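Local coordinates for sulfate adenylyltransferase, adenylylsulfate kinase (Thiobacillus denitrificans, PDB 3CR8), which phosphorylates adenosine 5'-phosphosulfate with ATP to give 3'-phosphoadenylyl sulfate, its kinase domain being joined to an ATP-sulfurylase-like region that lacks sulfurylase activity, at residues F79-I84 / L247-I251; C258-A263 / G297-Y303; C43-M47 / L234-P238; T57-T61 / L129-V133. All coordinates share one frame; numbering follows the deposited sequence.

Interaction 1 (F79-I84 / L247-I251); sequences FWPSPI and LLRAI
W80, whose indole touches L248 and I251 obliquely, sends its NE1 to the carbonyl O of S82 at 2.5 Å, a bond lying in the ring plane but bent at the hydrogen (137°); at 2.95 Å resolution its shortness means little. This local bond holds the indole, whose CG is anti to the backbone N (chi1 -174°), while P81 CD sits over one face, offset toward the rim. The benzo ring then meets the helix at two corners: CZ2 touches L248 CD2 at 3.9 Å, and CE3 reaches I251 CD1 at 4.1 Å. P81 is the central wedge, its CD meeting the end of I251, CD1, at 3.6 Å and its CB packing on L247 CB at 3.7 Å. F79 crosses L247 at about a right angle, CZ to CD1 4.0 Å, and also takes a cation-pi contact from R292. I84 CD1 reaches L248 CD1 at 4.1 Å. The loop 79-84 of the PUA-like region is thus laid along helix 244-256 of the ATP-sulfurylase-like region. The side-chain pairs that meet across this junction are apolar, which implies that it is held by shape and the exclusion of water rather than by directed bonds.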
loop_
_atom_site.group_PDB
_atom_site.type_symbol
_atom_site.label_atom_id
_atom_site.label_comp_id
_atom_site.label_asym_id
_atom_site.label_seq_id
_atom_site.Cartn_x
_atom_site.Cartn_y
_atom_site.Cartn_z
ATOM N N PHE A 79 3.542 -60.265 2.530
ATOM C CA PHE A 79 2.614 -59.471 3.307
ATOM C C PHE A 79 1.684 -58.603 2.435
ATOM O O PHE A 79 2.150 -57.936 1.525
ATOM C CB PHE A 79 3.359 -58.610 4.347
ATOM C CG PHE A 79 2.489 -57.563 4.947
ATOM C CD1 PHE A 79 1.567 -57.879 5.931
ATOM C CD2 PHE A 79 2.521 -56.284 4.452
ATOM C CE1 PHE A 79 0.749 -56.929 6.429
ATOM C CE2 PHE A 79 1.685 -55.338 4.945
ATOM C CZ PHE A 79 0.803 -55.656 5.937
ATOM N N TRP A 80 0.384 -58.589 2.718
ATOM C CA TRP A 80 -0.485 -57.652 2.028
ATOM C C TRP A 80 -1.695 -57.256 2.842
ATOM O O TRP A 80 -2.556 -58.086 3.104
ATOM C CB TRP A 80 -0.921 -58.195 0.654
ATOM C CG TRP A 80 -1.690 -57.169 -0.119
ATOM C CD1 TRP A 80 -3.018 -56.883 0.002
ATOM C CD2 TRP A 80 -1.163 -56.247 -1.087
ATOM N NE1 TRP A 80 -3.356 -55.866 -0.847
ATOM C CE2 TRP A 80 -2.238 -55.446 -1.519
ATOM C CE3 TRP A 80 0.114 -56.023 -1.624
ATOM C CZ2 TRP A 80 -2.084 -54.437 -2.461
ATOM C CZ3 TRP A 80 0.264 -55.030 -2.561
ATOM C CH2 TRP A 80 -0.834 -54.247 -2.974
ATOM N N PRO A 81 -1.778 -55.964 3.196
ATOM C CA PRO A 81 -2.739 -55.467 4.197
ATOM C C PRO A 81 -4.216 -55.633 3.824
ATOM O O PRO A 81 -5.016 -56.011 4.689
ATOM C CB PRO A 81 -2.386 -53.971 4.299
ATOM C CG PRO A 81 -1.709 -53.670 2.963
ATOM C CD PRO A 81 -0.886 -54.891 2.712
ATOM N N SER A 82 -4.573 -55.356 2.572
ATOM C CA SER A 82 -5.982 -55.116 2.261
ATOM C C SER A 82 -6.472 -55.637 0.886
ATOM O O SER A 82 -5.775 -55.523 -0.118
ATOM C CB SER A 82 -6.272 -53.613 2.435
ATOM O OG SER A 82 -7.657 -53.337 2.391
ATOM N N PRO A 83 -7.682 -56.202 0.836
ATOM C CA PRO A 83 -8.281 -56.724 -0.400
ATOM C C PRO A 83 -8.390 -55.720 -1.554
ATOM O O PRO A 83 -9.130 -54.719 -1.436
ATOM C CB PRO A 83 -9.695 -57.125 0.041
ATOM C CG PRO A 83 -9.584 -57.357 1.449
ATOM C CD PRO A 83 -8.594 -56.346 1.970
ATOM N N ILE A 84 -7.687 -56.000 -2.656
ATOM C CA ILE A 84 -7.900 -55.242 -3.897
ATOM C C ILE A 84 -8.934 -55.946 -4.751
ATOM O O ILE A 84 -8.735 -57.072 -5.174
ATOM C CB ILE A 84 -6.635 -55.050 -4.723
ATOM C CG1 ILE A 84 -5.477 -54.558 -3.851
ATOM C CG2 ILE A 84 -6.931 -54.066 -5.843
ATOM C CD1 ILE A 84 -5.762 -53.238 -3.146
ATOM N N LEU A 247 -1.457 -49.131 5.991
ATOM C CA LEU A 247 -0.394 -50.004 5.497
ATOM C C LEU A 247 -0.382 -50.140 3.970
ATOM O O LEU A 247 0.659 -50.407 3.368
ATOM C CB LEU A 247 -0.473 -51.374 6.157
ATOM C CG LEU A 247 0.047 -51.405 7.591
ATOM C CD1 LEU A 247 -0.406 -52.665 8.305
ATOM C CD2 LEU A 247 1.567 -51.278 7.585
ATOM N N LEU A 248 -1.545 -49.960 3.350
ATOM C CA LEU A 248 -1.643 -50.009 1.904
ATOM C C LEU A 248 -0.959 -48.761 1.369
ATOM O O LEU A 248 -0.139 -48.843 0.438
ATOM C CB LEU A 248 -3.106 -50.043 1.457
ATOM C CG LEU A 248 -3.472 -50.868 0.208
ATOM C CD1 LEU A 248 -4.730 -50.356 -0.492
ATOM C CD2 LEU A 248 -2.352 -50.903 -0.772
ATOM N N ARG A 249 -1.294 -47.615 1.963
ATOM C CA ARG A 249 -0.805 -46.341 1.479
ATOM C C ARG A 249 0.707 -46.339 1.543
ATOM O O ARG A 249 1.384 -45.834 0.647
ATOM C CB ARG A 249 -1.420 -45.194 2.269
ATOM C CG ARG A 249 -2.840 -44.902 1.851
ATOM C CD ARG A 249 -3.541 -44.057 2.867
ATOM N NE ARG A 249 -2.777 -42.857 3.165
ATOM C CZ ARG A 249 -2.871 -42.199 4.311
ATOM N NH1 ARG A 249 -3.682 -42.650 5.256
ATOM N NH2 ARG A 249 -2.148 -41.110 4.512
ATOM N N ALA A 250 1.229 -46.943 2.604
ATOM C CA ALA A 250 2.671 -47.165 2.759
ATOM C C ALA A 250 3.231 -47.976 1.602
ATOM O O ALA A 250 4.365 -47.749 1.173
ATOM C CB ALA A 250 2.939 -47.897 4.019
ATOM N N ILE A 251 2.446 -48.942 1.116
ATOM C CA ILE A 251 2.883 -49.774 0.003
ATOM C C ILE A 251 2.845 -49.007 -1.284
ATOM O O ILE A 251 3.785 -49.092 -2.068
ATOM C CB ILE A 251 2.062 -51.048 -0.164
ATOM C CG1 ILE A 251 2.146 -51.901 1.110
ATOM C CG2 ILE A 251 2.559 -51.833 -1.374
ATOM C CD1 ILE A 251 1.823 -53.377 0.934
#

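Interaction 2 (C258-A263 / G297-Y303); sequences CSLLIA and GVRLIAY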
loop_
_atom_site.group_PDB
_atom_site.type_symbol
_atom_site.label_atom_id
_atom_site.label_comp_id
_atom_site.label_asym_id
_atom_site.label_seq_id
_atom_site.Cartn_x
_atom_site.Cartn_y
_atom_site.Cartn_z
ATOM N N CYS A 258 8.737 -43.579 -2.569
ATOM C CA CYS A 258 8.927 -42.968 -1.268
ATOM C C CYS A 258 9.315 -43.984 -0.214
ATOM O O CYS A 258 8.774 -45.091 -0.173
ATOM C CB CYS A 258 7.646 -42.263 -0.852
ATOM S SG CYS A 258 7.086 -41.248 -2.120
ATOM N N SER A 259 10.230 -43.595 0.664
ATOM C CA SER A 259 10.618 -44.466 1.772
ATOM C C SER A 259 10.108 -43.967 3.139
ATOM O O SER A 259 10.371 -44.588 4.177
ATOM C CB SER A 259 12.143 -44.671 1.782
ATOM O OG SER A 259 12.838 -43.451 1.963
ATOM N N LEU A 260 9.393 -42.844 3.127
ATOM C CA LEU A 260 8.766 -42.319 4.335
ATOM C C LEU A 260 7.334 -41.845 4.040
ATOM O O LEU A 260 7.029 -41.382 2.945
ATOM C CB LEU A 260 9.613 -41.196 4.941
ATOM C CG LEU A 260 10.989 -41.626 5.456
ATOM C CD1 LEU A 260 12.090 -41.271 4.473
ATOM C CD2 LEU A 260 11.281 -41.018 6.823
ATOM N N LEU A 261 6.444 -41.972 5.009
ATOM C CA LEU A 261 5.062 -41.588 4.789
ATOM C C LEU A 261 4.544 -40.842 6.024
ATOM O O LEU A 261 4.737 -41.274 7.161
ATOM C CB LEU A 261 4.227 -42.833 4.558
ATOM C CG LEU A 261 3.048 -42.758 3.610
ATOM C CD1 LEU A 261 1.852 -43.360 4.307
ATOM C CD2 LEU A 261 2.785 -41.330 3.227
ATOM N N ILE A 262 3.917 -39.699 5.821
ATOM C CA ILE A 262 3.364 -39.003 6.946
ATOM C C ILE A 262 1.922 -39.480 7.037
ATOM O O ILE A 262 1.304 -39.722 6.029
ATOM C CB ILE A 262 3.455 -37.506 6.748
ATOM C CG1 ILE A 262 4.907 -37.068 6.851
ATOM C CG2 ILE A 262 2.673 -36.819 7.806
ATOM C CD1 ILE A 262 5.126 -35.633 6.492
ATOM N N ALA A 263 1.387 -39.672 8.234
ATOM C CA ALA A 263 -0.009 -40.087 8.359
ATOM C C ALA A 263 -0.679 -39.294 9.475
ATOM O O ALA A 263 -0.207 -39.306 10.614
ATOM C CB ALA A 263 -0.098 -41.577 8.637
ATOM N N GLY A 297 9.714 -51.694 4.401
ATOM C CA GLY A 297 10.758 -50.746 4.054
ATOM C C GLY A 297 10.396 -49.261 4.079
ATOM O O GLY A 297 11.198 -48.420 3.661
ATOM N N VAL A 298 9.201 -48.919 4.559
ATOM C CA VAL A 298 8.754 -47.520 4.541
ATOM C C VAL A 298 8.458 -47.024 5.948
ATOM O O VAL A 298 7.547 -47.501 6.609
ATOM C CB VAL A 298 7.528 -47.285 3.596
ATOM C CG1 VAL A 298 6.427 -48.285 3.889
ATOM C CG2 VAL A 298 6.995 -45.860 3.717
ATOM N N ARG A 299 9.245 -46.058 6.402
ATOM C CA ARG A 299 9.058 -45.507 7.732
ATOM C C ARG A 299 7.935 -44.498 7.725
ATOM O O ARG A 299 7.957 -43.549 6.955
ATOM C CB ARG A 299 10.326 -44.834 8.231
ATOM C CG ARG A 299 10.444 -44.914 9.753
ATOM C CD ARG A 299 11.312 -43.815 10.328
ATOM N NE ARG A 299 12.602 -43.727 9.656
ATOM C CZ ARG A 299 13.677 -43.177 10.206
ATOM N NH1 ARG A 299 13.609 -42.686 11.437
ATOM N NH2 ARG A 299 14.820 -43.129 9.531
ATOM N N LEU A 300 6.943 -44.700 8.572
ATOM C CA LEU A 300 5.851 -43.759 8.605
ATOM C C LEU A 300 5.852 -42.903 9.903
ATOM O O LEU A 300 5.774 -43.406 11.023
ATOM C CB LEU A 300 4.506 -44.442 8.273
ATOM C CG LEU A 300 3.950 -45.438 9.271
ATOM C CD1 LEU A 300 2.984 -46.317 8.587
ATOM C CD2 LEU A 300 5.062 -46.272 9.840
ATOM N N ILE A 301 5.989 -41.595 9.711
ATOM C CA ILE A 301 6.032 -40.651 10.797
ATOM C C ILE A 301 4.651 -40.087 11.005
ATOM O O ILE A 301 3.918 -39.865 10.050
ATOM C CB ILE A 301 7.007 -39.497 10.504
ATOM C CG1 ILE A 301 6.278 -38.340 9.844
ATOM C CG2 ILE A 301 8.209 -39.950 9.625
ATOM C CD1 ILE A 301 7.224 -37.425 9.056
ATOM N N ALA A 302 4.279 -39.869 12.257
ATOM C CA ALA A 302 2.928 -39.432 12.565
ATOM C C ALA A 302 2.816 -37.906 12.681
ATOM O O ALA A 302 3.783 -37.202 13.004
ATOM C CB ALA A 302 2.439 -40.100 13.804
ATOM N N TYR A 303 1.622 -37.400 12.395
ATOM C CA TYR A 303 1.393 -35.970 12.436
ATOM C C TYR A 303 0.818 -35.542 13.793
ATOM O O TYR A 303 -0.296 -35.921 14.155
ATOM C CB TYR A 303 0.471 -35.559 11.297
ATOM C CG TYR A 303 0.215 -34.076 11.229
ATOM C CD1 TYR A 303 1.255 -33.175 11.003
ATOM C CD2 TYR A 303 -1.063 -33.573 11.388
ATOM C CE1 TYR A 303 1.018 -31.826 10.941
ATOM C CE2 TYR A 303 -1.307 -32.230 11.326
ATOM C CZ TYR A 303 -0.278 -31.360 11.101
ATOM O OH TYR A 303 -0.560 -30.013 11.048
#
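L261 is bonded to the neighbouring strand through both its N and its O: the N donates to R299 O at 2.9 Å, and the O accepts from I301 N at 2.9 Å. The ladder goes on upstream with R299 N to S259 O, and downstream with A263 N to I301 O at 3.1 Å, nearly along the C=O axis. In the last rung, Y303 N to A263 O, the donor stands well above the carbonyl plane (42° out of it). On the face carrying L260, I262, R299 and I301, the L260 and R299 side chains run side by side, CD2 to NE 4.1 Å, while I262 CG1 and CD1 lie across I301 CD1. These are the last two strands of a five-stranded parallel sheet of order 3-2-1-4-5, a Rossmann-like arrangement as in HUP-type ATP sulfurylases, with 299-301 at its edge within the chain. Were I262 an alanine, I301 CD1 would probably lose the contacts made by CG1 and CD1, and a gap would open beneath F182 and C183 of helix 177-189. On the other face L261 CB packs against L300 CB at 4.1 Å and V298 CG2 at 4.2 Å, and helix 244-256 covers them through L246, A250 and A253. G297, at positive phi, ends helix 290-296 in a Schellman motif and turns the chain into this edge strand.

Interaction 3 (C43-M47 / L234-P238); sequences CELEM and LPAPP
P235 and M47 bury the most surface here, with C43 next. M47 curls round the P235 carbonyl: its chain is bent at chi2 (-84°) and chi3 (73°), which brings SD to 3.4 Å from P235 O and turns CE back to P235 CD at 3.8 Å. The M47 and L234 side chains cross at about a right angle, SD 3.9 Å from CD2, and SD also touches A236 CB at 4.1 Å. Cutting M47 back to an alanine is likely to strip the L234 methyl and the P235 ring of this apolar cover and leave the loop less firmly seated on the helix. E46 meets the CB and CG of P235; its extended chain crosses the P235 side chain at about a right angle and lays OE2 3.7 Å from P235 CG, while its OE1 is hydrogen-bonded to H141 NE2, which helps to fix the carboxylate. Helix 39-50 here docks on the loop that leaves strand 229-231, an outer strand of the Rossmann-like sheet, so the contact joins the PUA-like region to the ATP-sulfurylase-like region. One turn before M47, C43 points at the loop, its CB 4.0 Å from A236 CA and 4.1 Å from P237 CD. The proline-rich loop is also tied by backbone hydrogen bonds of L234 and A236 to V200 and G201.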
loop_
_atom_site.group_PDB
_atom_site.type_symbol
_atom_site.label_atom_id
_atom_site.label_comp_id
_atom_site.label_asym_id
_atom_site.label_seq_id
_atom_site.Cartn_x
_atom_site.Cartn_y
_atom_site.Cartn_z
ATOM N N CYS A 43 -10.335 -46.073 -10.609
ATOM C CA CYS A 43 -9.189 -45.597 -9.866
ATOM C C CYS A 43 -8.452 -46.818 -9.438
ATOM O O CYS A 43 -7.260 -46.962 -9.685
ATOM C CB CYS A 43 -9.621 -44.800 -8.650
ATOM S SG CYS A 43 -10.050 -43.125 -9.000
ATOM N N GLU A 44 -9.180 -47.713 -8.793
ATOM C CA GLU A 44 -8.628 -49.004 -8.400
ATOM C C GLU A 44 -7.953 -49.679 -9.621
ATOM O O GLU A 44 -6.809 -50.157 -9.546
ATOM C CB GLU A 44 -9.751 -49.881 -7.832
ATOM C CG GLU A 44 -9.366 -50.757 -6.688
ATOM C CD GLU A 44 -8.623 -49.991 -5.600
ATOM O OE1 GLU A 44 -7.460 -49.606 -5.821
ATOM O OE2 GLU A 44 -9.191 -49.782 -4.510
ATOM N N LEU A 45 -8.661 -49.704 -10.752
ATOM C CA LEU A 45 -8.103 -50.273 -11.963
ATOM C C LEU A 45 -6.825 -49.565 -12.350
ATOM O O LEU A 45 -5.807 -50.200 -12.557
ATOM C CB LEU A 45 -9.099 -50.238 -13.126
ATOM C CG LEU A 45 -8.523 -50.741 -14.462
ATOM C CD1 LEU A 45 -8.072 -52.145 -14.304
ATOM C CD2 LEU A 45 -9.499 -50.620 -15.612
ATOM N N GLU A 46 -6.868 -48.245 -12.437
ATOM C CA GLU A 46 -5.680 -47.471 -12.786
ATOM C C GLU A 46 -4.507 -47.703 -11.815
ATOM O O GLU A 46 -3.343 -47.857 -12.210
ATOM C CB GLU A 46 -6.034 -46.002 -12.818
ATOM C CG GLU A 46 -4.928 -45.139 -13.289
ATOM C CD GLU A 46 -5.320 -43.687 -13.289
ATOM O OE1 GLU A 46 -6.513 -43.397 -13.061
ATOM O OE2 GLU A 46 -4.432 -42.832 -13.502
ATOM N N MET A 47 -4.814 -47.723 -10.528
ATOM C CA MET A 47 -3.803 -48.049 -9.544
ATOM C C MET A 47 -3.188 -49.416 -9.853
ATOM O O MET A 47 -1.961 -49.592 -9.818
ATOM C CB MET A 47 -4.387 -48.036 -8.123
ATOM C CG MET A 47 -4.794 -46.663 -7.603
ATOM S SD MET A 47 -3.417 -45.758 -6.898
ATOM C CE MET A 47 -2.525 -45.310 -8.369
ATOM N N LEU A 234 -2.023 -38.304 -6.966
ATOM C CA LEU A 234 -2.201 -39.701 -6.611
ATOM C C LEU A 234 -3.643 -40.106 -6.906
ATOM O O LEU A 234 -4.551 -39.804 -6.126
ATOM C CB LEU A 234 -1.942 -39.861 -5.116
ATOM C CG LEU A 234 -1.754 -41.238 -4.474
ATOM C CD1 LEU A 234 -2.595 -41.258 -3.254
ATOM C CD2 LEU A 234 -2.201 -42.345 -5.387
ATOM N N PRO A 235 -3.859 -40.810 -8.019
ATOM C CA PRO A 235 -5.198 -41.077 -8.542
ATOM C C PRO A 235 -5.862 -42.171 -7.745
ATOM O O PRO A 235 -5.555 -43.328 -7.966
ATOM C CB PRO A 235 -4.927 -41.595 -9.962
ATOM C CG PRO A 235 -3.413 -41.595 -10.139
ATOM C CD PRO A 235 -2.837 -41.551 -8.762
ATOM N N ALA A 236 -6.760 -41.812 -6.840
ATOM C CA ALA A 236 -7.392 -42.769 -5.949
ATOM C C ALA A 236 -8.368 -42.006 -5.086
ATOM O O ALA A 236 -8.293 -40.783 -4.990
ATOM C CB ALA A 236 -6.348 -43.513 -5.190
ATOM N N PRO A 237 -9.280 -42.719 -4.422
ATOM C CA PRO A 237 -10.082 -41.890 -3.518
ATOM C C PRO A 237 -9.237 -41.962 -2.250
ATOM O O PRO A 237 -8.467 -42.924 -2.108
ATOM C CB PRO A 237 -11.390 -42.677 -3.321
ATOM C CG PRO A 237 -11.244 -43.974 -4.198
ATOM C CD PRO A 237 -9.803 -44.063 -4.603
ATOM N N PRO A 238 -9.338 -40.960 -1.360
ATOM C CA PRO A 238 -8.844 -41.206 0.000
ATOM C C PRO A 238 -9.538 -42.451 0.589
ATOM O O PRO A 238 -10.728 -42.683 0.336
ATOM C CB PRO A 238 -9.272 -39.948 0.762
ATOM C CG PRO A 238 -9.382 -38.887 -0.281
ATOM C CD PRO A 238 -9.778 -39.569 -1.564
#

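Interaction 4 (T57-T61 / L129-V133); sequences TGFMT and LAGEV
T57 opens the pairing through its carbonyl, which takes a weak hydrogen bond from V133 N at 3.4 Å. The E132 carboxylate folds back toward T57, but the fit of the two side chains is too tight in the model to be trusted. G58 faces E132 in a non-hydrogen-bonded antiparallel pair, with the CA atoms 4.0 Å apart; a side chain at G58 would run into G131 O and E132 CA, so the close approach probably depends on glycine. F59 then forms the hydrogen-bonded pair with G131: G131 N donates to F59 O at 3.1 Å and almost straight (167°), whereas the return bond from F59 N to G131 O is weak. G131 also has backbone angles that only glycine readily adopts. This short strand 58-59 joins the mixed beta-sheet of the PUA-like domain along strand 126-135, whose residues here also form backbone hydrogen bonds with other neighbours: L129 with L86, A130 with S118, E132 with T116. The F59 side chain, with CG anti to the carbonyl carbon (chi1 -64°), crosses V133, CD1 meeting CG2 at 3.9 Å, and its CB lies 3.7 Å from L129 O. L45 of helix 39-50 packs on both F59 and V133, closing this patch from the helix side. M60 starts its side chain away from segment 129-133, but its carbonyl still passes close to A130 CB. T61, at the N-cap position of helix 62-71 without making a capping bond, sets OG1 3.5 Å from A130 CB, near D119 of the adjoining strand.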
loop_
_atom_site.group_PDB
_atom_site.type_symbol
_atom_site.label_atom_id
_atom_site.label_comp_id
_atom_site.label_asym_id
_atom_site.label_seq_id
_atom_site.Cartn_x
_atom_site.Cartn_y
_atom_site.Cartn_z
ATOM N N THR A 57 -1.349 -57.987 -9.869
ATOM C CA THR A 57 -1.369 -58.032 -11.316
ATOM C C THR A 57 -2.756 -58.429 -11.820
ATOM O O THR A 57 -2.923 -58.694 -13.008
ATOM C CB THR A 57 -0.248 -58.963 -11.845
ATOM O OG1 THR A 57 0.014 -58.653 -13.211
ATOM C CG2 THR A 57 -0.619 -60.432 -11.707
ATOM N N GLY A 58 -3.721 -58.459 -10.889
ATOM C CA GLY A 58 -5.128 -58.662 -11.175
ATOM C C GLY A 58 -5.923 -58.492 -9.895
ATOM O O GLY A 58 -5.340 -58.474 -8.825
ATOM N N PHE A 59 -7.243 -58.379 -10.009
ATOM C CA PHE A 59 -8.104 -58.246 -8.847
ATOM C C PHE A 59 -8.215 -59.566 -8.104
ATOM O O PHE A 59 -8.365 -60.631 -8.717
ATOM C CB PHE A 59 -9.491 -57.738 -9.238
ATOM C CG PHE A 59 -9.470 -56.367 -9.815
ATOM C CD1 PHE A 59 -9.605 -56.172 -11.170
ATOM C CD2 PHE A 59 -9.270 -55.270 -9.008
ATOM C CE1 PHE A 59 -9.566 -54.902 -11.702
ATOM C CE2 PHE A 59 -9.230 -53.997 -9.537
ATOM C CZ PHE A 59 -9.371 -53.812 -10.877
ATOM N N MET A 60 -8.139 -59.483 -6.774
ATOM C CA MET A 60 -8.176 -60.654 -5.903
ATOM C C MET A 60 -9.465 -61.434 -5.970
ATOM O O MET A 60 -10.517 -60.935 -6.373
ATOM C CB MET A 60 -7.937 -60.266 -4.462
ATOM C CG MET A 60 -6.510 -59.978 -4.153
ATOM S SD MET A 60 -6.325 -59.282 -2.485
ATOM C CE MET A 60 -4.567 -58.923 -2.525
ATOM N N THR A 61 -9.348 -62.665 -5.512
ATOM C CA THR A 61 -10.371 -63.665 -5.684
ATOM C C THR A 61 -10.929 -63.926 -4.325
ATOM O O THR A 61 -10.210 -63.791 -3.363
ATOM C CB THR A 61 -9.742 -64.947 -6.194
ATOM O OG1 THR A 61 -10.465 -65.410 -7.343
ATOM C CG2 THR A 61 -9.711 -65.998 -5.098
ATOM N N LEU A 129 -15.524 -58.959 -8.745
ATOM C CA LEU A 129 -14.913 -59.646 -9.869
ATOM C C LEU A 129 -13.435 -59.876 -9.584
ATOM O O LEU A 129 -12.827 -59.160 -8.786
ATOM C CB LEU A 129 -15.084 -58.846 -11.153
ATOM C CG LEU A 129 -16.485 -58.346 -11.454
ATOM C CD1 LEU A 129 -16.478 -57.449 -12.692
ATOM C CD2 LEU A 129 -17.387 -59.550 -11.627
ATOM N N ALA A 130 -12.870 -60.878 -10.251
ATOM C CA ALA A 130 -11.526 -61.336 -9.979
ATOM C C ALA A 130 -10.871 -61.819 -11.258
ATOM O O ALA A 130 -11.544 -62.248 -12.179
ATOM C CB ALA A 130 -11.554 -62.456 -8.962
ATOM N N GLY A 131 -9.545 -61.758 -11.306
ATOM C CA GLY A 131 -8.811 -62.292 -12.428
ATOM C C GLY A 131 -7.649 -61.409 -12.834
ATOM O O GLY A 131 -7.574 -60.240 -12.435
ATOM N N GLU A 132 -6.747 -61.978 -13.633
ATOM C CA GLU A 132 -5.655 -61.238 -14.231
ATOM C C GLU A 132 -6.175 -60.142 -15.141
ATOM O O GLU A 132 -7.257 -60.248 -15.716
ATOM C CB GLU A 132 -4.769 -62.180 -15.013
ATOM C CG GLU A 132 -4.112 -63.217 -14.147
ATOM C CD GLU A 132 -3.234 -62.605 -13.108
ATOM O OE1 GLU A 132 -2.465 -61.690 -13.443
ATOM O OE2 GLU A 132 -3.311 -63.027 -11.942
ATOM N N VAL A 133 -5.411 -59.072 -15.265
ATOM C CA VAL A 133 -5.862 -57.928 -16.039
ATOM C C VAL A 133 -4.870 -57.656 -17.156
ATOM O O VAL A 133 -3.672 -57.752 -16.939
ATOM C CB VAL A 133 -6.017 -56.671 -15.149
ATOM C CG1 VAL A 133 -6.327 -55.451 -15.994
ATOM C CG2 VAL A 133 -7.099 -56.893 -14.126
#

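In the fold
Interactions 4, 1 and 2 form a path from the PUA-like sheet to the Rossmann-like sheet, with interaction 3 a second bridge beside it. Interactions 1 and 3 both span the two regions, their centres about 14 Å apart, and their segments alternate along the chain, tying the regions together twice. Helix 39-50 of interaction 3 and strand 58-59 of interaction 4 follow each other in the chain; I84 O probably accepts a hydrogen bond from M60 N between interactions 1 and 4. Helix 244-256 of interaction 1 leads straight into strand 260-262 of interaction 2. Interactions 2 and 4 lie about 17 Å apart at their nearest atoms. All four lie away from the predicted ATP site of the kinase domain.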